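Local coordinates for protein agmatine N-acetyltransferase (Drosophila melanogaster, PDB 7CIW) that transfers the acetyl group of acetyl-CoA to the amine of agmatine, as a GCN5-related N-acetyltransferase of the arylalkylamine N-acetyltransferase subfamily, at residues 11-16 against 61-66; 20-25 against 72-77; 181-186 against 209-214. The protein carries 1 engineered substitution. All coordinates share one frame; numbering follows the deposited sequence.

Interaction 1: residues 11-16 against 61-66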
loop_
_atom_site.group_PDB
_atom_site.type_symbol
_atom_site.label_atom_id
_atom_site.label_comp_id
_atom_site.label_asym_id
_atom_site.label_seq_id
_atom_site.Cartn_x
_atom_site.Cartn_y
_atom_site.Cartn_z
ATOM N N VAL A 11 9.715 -3.962 15.703
ATOM C CA VAL A 11 8.658 -3.240 15.003
ATOM C C VAL A 11 8.185 -2.090 15.886
ATOM O O VAL A 11 7.932 -2.271 17.085
ATOM C CB VAL A 11 7.500 -4.181 14.628
ATOM C CG1 VAL A 11 6.296 -3.390 14.145
ATOM C CG2 VAL A 11 7.955 -5.147 13.557
ATOM N N ARG A 12 8.099 -0.896 15.305
ATOM C CA ARG A 12 7.668 0.296 16.022
ATOM C C ARG A 12 6.618 1.030 15.206
ATOM O O ARG A 12 6.568 0.931 13.981
ATOM C CB ARG A 12 8.830 1.265 16.301
ATOM C CG ARG A 12 10.025 0.645 16.985
ATOM C CD ARG A 12 9.800 0.549 18.483
ATOM N NE ARG A 12 9.579 1.850 19.117
ATOM C CZ ARG A 12 10.549 2.707 19.435
ATOM N NH1 ARG A 12 11.815 2.402 19.185
ATOM N NH2 ARG A 12 10.251 3.867 20.007
ATOM N N GLN A 13 5.798 1.800 15.906
ATOM C CA GLN A 13 4.866 2.698 15.246
ATOM C C GLN A 13 5.600 3.952 14.796
ATOM O O GLN A 13 6.426 4.501 15.532
ATOM C CB GLN A 13 3.730 3.058 16.200
ATOM C CG GLN A 13 2.621 3.900 15.612
ATOM C CD GLN A 13 1.602 4.259 16.674
ATOM O OE1 GLN A 13 1.859 5.099 17.531
ATOM N NE2 GLN A 13 0.454 3.600 16.642
ATOM N N VAL A 14 5.304 4.401 13.575
ATOM C CA VAL A 14 5.861 5.658 13.091
ATOM C C VAL A 14 5.196 6.809 13.830
ATOM O O VAL A 14 3.963 6.930 13.843
ATOM C CB VAL A 14 5.667 5.794 11.576
ATOM C CG1 VAL A 14 6.269 7.106 11.074
ATOM C CG2 VAL A 14 6.284 4.609 10.856
ATOM N N ASP A 15 6.003 7.670 14.434
ATOM C CA ASP A 15 5.468 8.768 15.221
ATOM C C ASP A 15 5.383 10.038 14.390
ATOM O O ASP A 15 6.213 10.282 13.509
ATOM C CB ASP A 15 6.320 9.014 16.465
ATOM C CG ASP A 15 5.727 10.074 17.364
ATOM O OD1 ASP A 15 6.423 11.076 17.643
ATOM O OD2 ASP A 15 4.553 9.912 17.771
ATOM N N VAL A 16 4.362 10.844 14.674
ATOM C CA VAL A 16 4.202 12.130 14.013
ATOM C C VAL A 16 5.366 13.015 14.446
ATOM O O VAL A 16 5.410 13.493 15.584
ATOM C CB VAL A 16 2.831 12.756 14.337
ATOM C CG1 VAL A 16 1.741 12.071 13.522
ATOM C CG2 VAL A 16 2.521 12.623 15.827
ATOM N N THR A 61 -1.309 3.970 12.247
ATOM C CA THR A 61 -1.473 2.743 11.481
ATOM C C THR A 61 -0.286 2.510 10.555
ATOM O O THR A 61 -0.388 1.731 9.600
ATOM C CB THR A 61 -2.774 2.803 10.684
ATOM O OG1 THR A 61 -2.874 4.087 10.059
ATOM C CG2 THR A 61 -3.957 2.610 11.613
ATOM N N CYS A 62 0.830 3.174 10.819
ATOM C CA CYS A 62 2.044 3.056 10.025
ATOM C C CYS A 62 3.138 2.494 10.921
ATOM O O CYS A 62 3.312 2.970 12.048
ATOM C CB CYS A 62 2.448 4.419 9.478
ATOM S SG CYS A 62 1.274 5.054 8.277
ATOM N N PHE A 63 3.839 1.458 10.447
ATOM C CA PHE A 63 4.812 0.752 11.271
ATOM C C PHE A 63 6.108 0.535 10.506
ATOM O O PHE A 63 6.110 0.411 9.283
ATOM C CB PHE A 63 4.259 -0.601 11.754
ATOM C CG PHE A 63 3.001 -0.471 12.555
ATOM C CD1 PHE A 63 3.053 -0.304 13.926
ATOM C CD2 PHE A 63 1.768 -0.498 11.932
ATOM C CE1 PHE A 63 1.887 -0.171 14.669
ATOM C CE2 PHE A 63 0.602 -0.370 12.664
ATOM C CZ PHE A 63 0.666 -0.198 14.035
ATOM N N VAL A 64 7.218 0.493 11.249
ATOM C CA VAL A 64 8.521 0.200 10.668
ATOM C C VAL A 64 9.207 -0.903 11.455
ATOM O O VAL A 64 8.986 -1.074 12.657
ATOM C CB VAL A 64 9.423 1.450 10.609
ATOM C CG1 VAL A 64 8.869 2.448 9.601
ATOM C CG2 VAL A 64 9.579 2.089 11.991
ATOM N N ALA A 65 10.060 -1.648 10.762
ATOM C CA ALA A 65 11.000 -2.562 11.398
ATOM C C ALA A 65 12.365 -1.888 11.469
ATOM O O ALA A 65 12.849 -1.350 10.466
ATOM C CB ALA A 65 11.092 -3.880 10.625
ATOM N N LEU A 66 12.961 -1.901 12.660
ATOM C CA LEU A 66 14.205 -1.212 12.966
ATOM C C LEU A 66 15.298 -2.224 13.257
ATOM O O LEU A 66 15.061 -3.224 13.937
ATOM C CB LEU A 66 14.058 -0.312 14.198
ATOM C CG LEU A 66 13.181 0.922 14.164
ATOM C CD1 LEU A 66 13.203 1.605 15.538
ATOM C CD2 LEU A 66 13.682 1.854 13.084
HETATM O O HOH W 1 1.570 5.787 12.302
#
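R12 and V64 form the hydrogen-bonded pair of an antiparallel strand pairing in the N-terminal half of the GNAT sheet. R12 N reaches V64 O at 2.8 Å, and V64 N returns an equally short, nearly straight bond to R12 O. The non-hydrogen-bonded pairs V11–A65 and Q13–F63 flank it. Past the end of the first strand V14 N still bonds to C62 O at 2.9 Å, but from 35° above the carbonyl plane, as the chain leaves the sheet.

V64 lies on the R12 face, and there V14, already in the loop, brings CG2 to 3.6 Å from V64 CG1, the two side chains crossing at about a right angle; L22 of helix 19-30 packs on both valines. Farther along, L66 CD1 comes to 3.6 Å from R12 CG. The opposite face carries F63, whose CG stands anti to the carbonyl carbon (chi1 -59°); this sets ring atom CE1 4.0 Å from Q13 CB and leaves R12 O at the ring edge. V11 and F63 also touch T149 of helix 142-156, while Q13 NE2 turns to G60 O. Where the first strand has ended, a water accepts from C62 N at 3.1 Å and lies equally far from V14 O.

Interaction 2: residues 20-25 against 72-77; sequences EQLMTF and VAAVVA
Helix-on-sheet packing at the start of the GNAT fold brings L22 and F25, one turn of helix 19-30, against strand 70-80. The helix and strand segments run at 106° to each other, their axes 9.2 Å apart at closest approach, and A74 sits at the crossing. Its CB, directed at the helix, is met from two quarters: L22 CD1 lies 3.6 Å from A74 CB, and F25 CE2 lies 3.7 Å from the same methyl. The phenyl ring then continues along the strand backbone, with CZ 3.5 Å from A73 CA and CE1 3.5 Å from V72 C. With CG trans to the backbone N (chi1 168°), F25 sends its ring out from the helix and obliquely onto these peptides. L22 CD2 makes a looser contact with V76 CG2 at 4.4 Å, where L53 and L54 of helix 47-54 close in on V76 and L22 respectively.

A73 and V75 point to the far side of the sheet, toward L146 of helix 142-156. The F25 side chain itself lies about 6 Å from bound coenzyme A, so this packing borders the cofactor site. Because V72, A73 and A74 already have backbone hydrogen bonds to the adjoining strands, the aromatic ring can probably rest on their peptides at little polar cost; the contact depends on shape and apolar burial, with the A74 methyl touched by both helix side chains.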
loop_
_atom_site.group_PDB
_atom_site.type_symbol
_atom_site.label_atom_id
_atom_site.label_comp_id
_atom_site.label_asym_id
_atom_site.label_seq_id
_atom_site.Cartn_x
_atom_site.Cartn_y
_atom_site.Cartn_z
ATOM N N GLU A 20 10.483 11.779 8.319
ATOM C CA GLU A 20 11.539 11.910 7.320
ATOM C C GLU A 20 12.280 10.597 7.125
ATOM O O GLU A 20 12.556 10.199 5.986
ATOM C CB GLU A 20 12.523 13.013 7.692
ATOM C CG GLU A 20 13.544 13.233 6.595
ATOM C CD GLU A 20 14.546 14.311 6.937
ATOM O OE1 GLU A 20 14.330 15.473 6.531
ATOM O OE2 GLU A 20 15.548 13.990 7.611
ATOM N N GLN A 21 12.612 9.914 8.221
ATOM C CA GLN A 21 13.286 8.629 8.101
ATOM C C GLN A 21 12.422 7.635 7.341
ATOM O O GLN A 21 12.926 6.866 6.519
ATOM C CB GLN A 21 13.628 8.084 9.487
ATOM C CG GLN A 21 14.818 8.772 10.159
ATOM C CD GLN A 21 15.943 9.085 9.191
ATOM O OE1 GLN A 21 16.399 8.218 8.443
ATOM N NE2 GLN A 21 16.394 10.343 9.192
ATOM N N LEU A 22 11.112 7.638 7.605
ATOM C CA LEU A 22 10.209 6.740 6.887
ATOM C C LEU A 22 10.233 7.026 5.395
ATOM O O LEU A 22 10.316 6.109 4.575
ATOM C CB LEU A 22 8.784 6.881 7.428
ATOM C CG LEU A 22 7.669 6.241 6.589
ATOM C CD1 LEU A 22 7.854 4.722 6.518
ATOM C CD2 LEU A 22 6.287 6.583 7.162
ATOM N N MET A 23 10.139 8.300 5.024
ATOM C CA MET A 23 10.135 8.634 3.603
ATOM C C MET A 23 11.479 8.308 2.960
ATOM O O MET A 23 11.529 7.848 1.818
ATOM C CB MET A 23 9.777 10.108 3.416
ATOM C CG MET A 23 9.609 10.522 1.956
ATOM S SD MET A 23 8.553 9.429 0.973
ATOM C CE MET A 23 7.007 9.569 1.868
ATOM N N THR A 24 12.582 8.516 3.686
ATOM C CA THR A 24 13.883 8.150 3.142
ATOM C C THR A 24 13.957 6.659 2.831
ATOM O O THR A 24 14.459 6.265 1.767
ATOM C CB THR A 24 14.975 8.579 4.121
ATOM O OG1 THR A 24 14.945 10.007 4.216
ATOM C CG2 THR A 24 16.349 8.131 3.644
ATOM N N PHE A 25 13.442 5.812 3.733
ATOM C CA PHE A 25 13.391 4.379 3.440
ATOM C C PHE A 25 12.509 4.102 2.227
ATOM O O PHE A 25 12.882 3.328 1.338
ATOM C CB PHE A 25 12.880 3.590 4.650
ATOM C CG PHE A 25 12.530 2.167 4.316
ATOM C CD1 PHE A 25 13.522 1.203 4.221
ATOM C CD2 PHE A 25 11.216 1.803 4.041
ATOM C CE1 PHE A 25 13.208 -0.110 3.876
ATOM C CE2 PHE A 25 10.903 0.492 3.699
ATOM C CZ PHE A 25 11.904 -0.456 3.617
ATOM N N VAL A 72 14.376 -0.945 8.095
ATOM C CA VAL A 72 14.614 -1.981 7.098
ATOM C C VAL A 72 13.324 -2.489 6.472
ATOM O O VAL A 72 13.384 -3.281 5.518
ATOM C CB VAL A 72 15.429 -3.157 7.690
ATOM C CG1 VAL A 72 16.833 -2.681 8.032
ATOM C CG2 VAL A 72 14.757 -3.725 8.934
ATOM N N ALA A 73 12.168 -2.053 6.959
ATOM C CA ALA A 73 10.894 -2.419 6.360
ATOM C C ALA A 73 9.846 -1.437 6.867
ATOM O O ALA A 73 9.998 -0.854 7.941
ATOM C CB ALA A 73 10.500 -3.864 6.694
ATOM N N ALA A 74 8.781 -1.259 6.094
ATOM C CA ALA A 74 7.754 -0.310 6.496
ATOM C C ALA A 74 6.413 -0.694 5.897
ATOM O O ALA A 74 6.346 -1.254 4.801
ATOM C CB ALA A 74 8.104 1.123 6.060
ATOM N N VAL A 75 5.343 -0.353 6.615
ATOM C CA VAL A 75 3.982 -0.495 6.109
ATOM C C VAL A 75 3.212 0.782 6.418
ATOM O O VAL A 75 3.365 1.376 7.491
ATOM C CB VAL A 75 3.297 -1.756 6.695
ATOM C CG1 VAL A 75 3.143 -1.657 8.230
ATOM C CG2 VAL A 75 1.955 -2.050 5.987
ATOM N N VAL A 76 2.437 1.245 5.447
ATOM C CA VAL A 76 1.622 2.443 5.589
ATOM C C VAL A 76 0.184 2.020 5.357
ATOM O O VAL A 76 -0.125 1.423 4.321
ATOM C CB VAL A 76 2.043 3.539 4.597
ATOM C CG1 VAL A 76 1.054 4.701 4.627
ATOM C CG2 VAL A 76 3.451 4.022 4.899
ATOM N N ALA A 77 -0.687 2.300 6.320
ATOM C CA ALA A 77 -2.087 1.914 6.207
ATOM C C ALA A 77 -2.953 3.057 6.711
ATOM O O ALA A 77 -2.505 3.906 7.486
ATOM C CB ALA A 77 -2.380 0.627 6.986
#

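Interaction 3: residues 181-186 against 209-214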
loop_
_atom_site.group_PDB
_atom_site.type_symbol
_atom_site.label_atom_id
_atom_site.label_comp_id
_atom_site.label_asym_id
_atom_site.label_seq_id
_atom_site.Cartn_x
_atom_site.Cartn_y
_atom_site.Cartn_z
ATOM N N GLN A 181 -7.920 -13.291 0.929
ATOM C CA GLN A 181 -8.660 -13.779 -0.232
ATOM C C GLN A 181 -8.645 -12.750 -1.355
ATOM O O GLN A 181 -8.836 -11.556 -1.125
ATOM C CB GLN A 181 -10.112 -14.109 0.131
ATOM C CG GLN A 181 -10.267 -15.284 1.086
ATOM C CD GLN A 181 -10.658 -14.835 2.475
ATOM O OE1 GLN A 181 -11.713 -14.227 2.665
ATOM N NE2 GLN A 181 -9.810 -15.128 3.457
ATOM N N LEU A 182 -8.447 -13.238 -2.576
ATOM C CA LEU A 182 -8.451 -12.380 -3.755
ATOM C C LEU A 182 -9.867 -11.924 -4.088
ATOM O O LEU A 182 -10.790 -12.741 -4.123
ATOM C CB LEU A 182 -7.875 -13.152 -4.940
ATOM C CG LEU A 182 -7.889 -12.471 -6.301
ATOM C CD1 LEU A 182 -6.918 -11.299 -6.297
ATOM C CD2 LEU A 182 -7.515 -13.499 -7.372
ATOM N N ILE A 183 -10.042 -10.631 -4.393
ATOM C CA ILE A 183 -11.379 -10.148 -4.732
ATOM C C ILE A 183 -11.434 -9.413 -6.066
ATOM O O ILE A 183 -12.531 -9.143 -6.570
ATOM C CB ILE A 183 -11.970 -9.248 -3.629
ATOM C CG1 ILE A 183 -11.137 -7.983 -3.435
ATOM C CG2 ILE A 183 -12.131 -10.011 -2.307
ATOM C CD1 ILE A 183 -11.913 -6.879 -2.744
ATOM N N ASN A 184 -10.277 -9.089 -6.652
ATOM C CA ASN A 184 -10.272 -8.326 -7.900
ATOM C C ASN A 184 -8.918 -8.419 -8.581
ATOM O O ASN A 184 -7.884 -8.360 -7.921
ATOM C CB ASN A 184 -10.602 -6.845 -7.667
ATOM C CG ASN A 184 -10.999 -6.121 -8.955
ATOM O OD1 ASN A 184 -12.079 -6.347 -9.486
ATOM N ND2 ASN A 184 -10.129 -5.243 -9.444
ATOM N N THR A 185 -8.941 -8.500 -9.915
ATOM C CA THR A 185 -7.742 -8.490 -10.737
ATOM C C THR A 185 -7.942 -7.498 -11.873
ATOM O O THR A 185 -8.956 -7.547 -12.577
ATOM C CB THR A 185 -7.431 -9.882 -11.306
ATOM O OG1 THR A 185 -7.336 -10.835 -10.234
ATOM C CG2 THR A 185 -6.139 -9.870 -12.102
ATOM N N LEU A 186 -6.990 -6.593 -12.034
ATOM C CA LEU A 186 -6.989 -5.670 -13.162
ATOM C C LEU A 186 -5.633 -5.767 -13.838
ATOM O O LEU A 186 -4.616 -5.425 -13.231
ATOM C CB LEU A 186 -7.275 -4.240 -12.706
ATOM C CG LEU A 186 -7.162 -3.120 -13.742
ATOM C CD1 LEU A 186 -8.001 -3.440 -14.967
ATOM C CD2 LEU A 186 -7.592 -1.800 -13.093
ATOM N N VAL A 209 -2.787 -5.783 -11.009
ATOM C CA VAL A 209 -2.997 -5.424 -9.613
ATOM C C VAL A 209 -4.074 -6.352 -9.068
ATOM O O VAL A 209 -5.178 -6.450 -9.623
ATOM C CB VAL A 209 -3.359 -3.934 -9.439
ATOM C CG1 VAL A 209 -4.458 -3.493 -10.399
ATOM C CG2 VAL A 209 -3.725 -3.611 -7.965
ATOM N N GLN A 210 -3.739 -7.067 -8.004
ATOM C CA GLN A 210 -4.624 -8.049 -7.390
ATOM C C GLN A 210 -4.994 -7.551 -6.002
ATOM O O GLN A 210 -4.119 -7.412 -5.143
ATOM C CB GLN A 210 -3.941 -9.407 -7.297
ATOM C CG GLN A 210 -3.555 -9.985 -8.640
ATOM C CD GLN A 210 -2.819 -11.276 -8.476
ATOM O OE1 GLN A 210 -3.436 -12.329 -8.386
ATOM N NE2 GLN A 210 -1.496 -11.205 -8.402
ATOM N N THR A 211 -6.281 -7.297 -5.783
ATOM C CA THR A 211 -6.737 -6.786 -4.498
ATOM C C THR A 211 -7.169 -7.936 -3.602
ATOM O O THR A 211 -7.971 -8.779 -4.011
ATOM C CB THR A 211 -7.884 -5.801 -4.693
ATOM O OG1 THR A 211 -7.411 -4.709 -5.486
ATOM C CG2 THR A 211 -8.363 -5.254 -3.346
ATOM N N PHE A 212 -6.632 -7.957 -2.383
ATOM C CA PHE A 212 -6.922 -8.986 -1.395
ATOM C C PHE A 212 -7.529 -8.349 -0.151
ATOM O O PHE A 212 -7.243 -7.189 0.176
ATOM C CB PHE A 212 -5.656 -9.736 -0.985
ATOM C CG PHE A 212 -5.085 -10.635 -2.048
ATOM C CD1 PHE A 212 -4.281 -10.129 -3.066
ATOM C CD2 PHE A 212 -5.307 -12.000 -1.990
ATOM C CE1 PHE A 212 -3.733 -10.974 -4.016
ATOM C CE2 PHE A 212 -4.769 -12.846 -2.936
ATOM C CZ PHE A 212 -3.984 -12.334 -3.954
ATOM N N VAL A 213 -8.358 -9.123 0.552
ATOM C CA VAL A 213 -8.907 -8.704 1.835
ATOM C C VAL A 213 -8.695 -9.795 2.873
ATOM O O VAL A 213 -8.555 -10.980 2.563
ATOM C CB VAL A 213 -10.408 -8.346 1.758
ATOM C CG1 VAL A 213 -10.645 -7.271 0.722
ATOM C CG2 VAL A 213 -11.230 -9.587 1.442
ATOM N N LEU A 214 -8.684 -9.361 4.133
ATOM C CA LEU A 214 -8.651 -10.253 5.281
ATOM C C LEU A 214 -9.785 -9.871 6.212
ATOM O O LEU A 214 -9.910 -8.704 6.590
ATOM C CB LEU A 214 -7.314 -10.156 6.019
ATOM C CG LEU A 214 -7.205 -11.056 7.255
ATOM C CD1 LEU A 214 -7.018 -12.519 6.833
ATOM C CD2 LEU A 214 -6.071 -10.583 8.164
HETATM O O HOH W 2 -7.426 -4.975 -8.329
HETATM O O HOH W 3 -5.252 -12.832 -10.425
#
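Q181 and V213 begin this antiparallel pairing with two reciprocal backbone bonds; Q181 N lies in the carbonyl plane of V213 O, 2.9 Å away. Next, L182 turns to the other face of the sheet, where its CG, anti to the backbone N (chi1 175°), carries CD1 over one face of the F212 ring. This CH-pi contact places CD1 4.1 Å from the ring centroid, 19° off the normal; helix 169-177 packs on the same phenylalanine.

At I183 the register slips. I183 N donates to T211 O at 2.8 Å, while N184 O accepts from T211 N at 2.9 Å, so two residues face one. The I183 side chain reaches across the strand, and its CD1 meets V213 CG1 at 3.7 Å. N184 ND2 donates to a water that in turn donates to V209 O and T211 OG1, a hydroxyl also bonded to D165 OD1. T185 lies alongside Q210, and a second water joins T185 OG1 to Q210 OE1. L186 continues the new register through two bonds with V209, and L186 CB packs on V209 CG1 at 3.7 Å. The arrangement is an antiparallel pair broken by a classic beta bulge, in the last two strands of the GNAT sheet, close to the CoA-binding D165 and T167.

From the N terminus, 11-16 is the first of these segments, and interaction 1 closes the chain back on it from 61-66. Helix segment 20-25 lies inside that loop, yet its partner 72-77 lies beyond it, so interactions 1 and 2 cross. They also touch: T61 OG1 approaches A77 O at 2.6 Å, a probable hydrogen bond, and strands 62-67 and 70-80 are neighbours in the sheet. Interaction 3 follows in series, a separate closure of 181-186 by 209-214, with its centre about 25 Å from that of interaction 1. One sheet thus unites all three, interactions 1 and 2 in its N-terminal half and interaction 3 at its C-terminal edge.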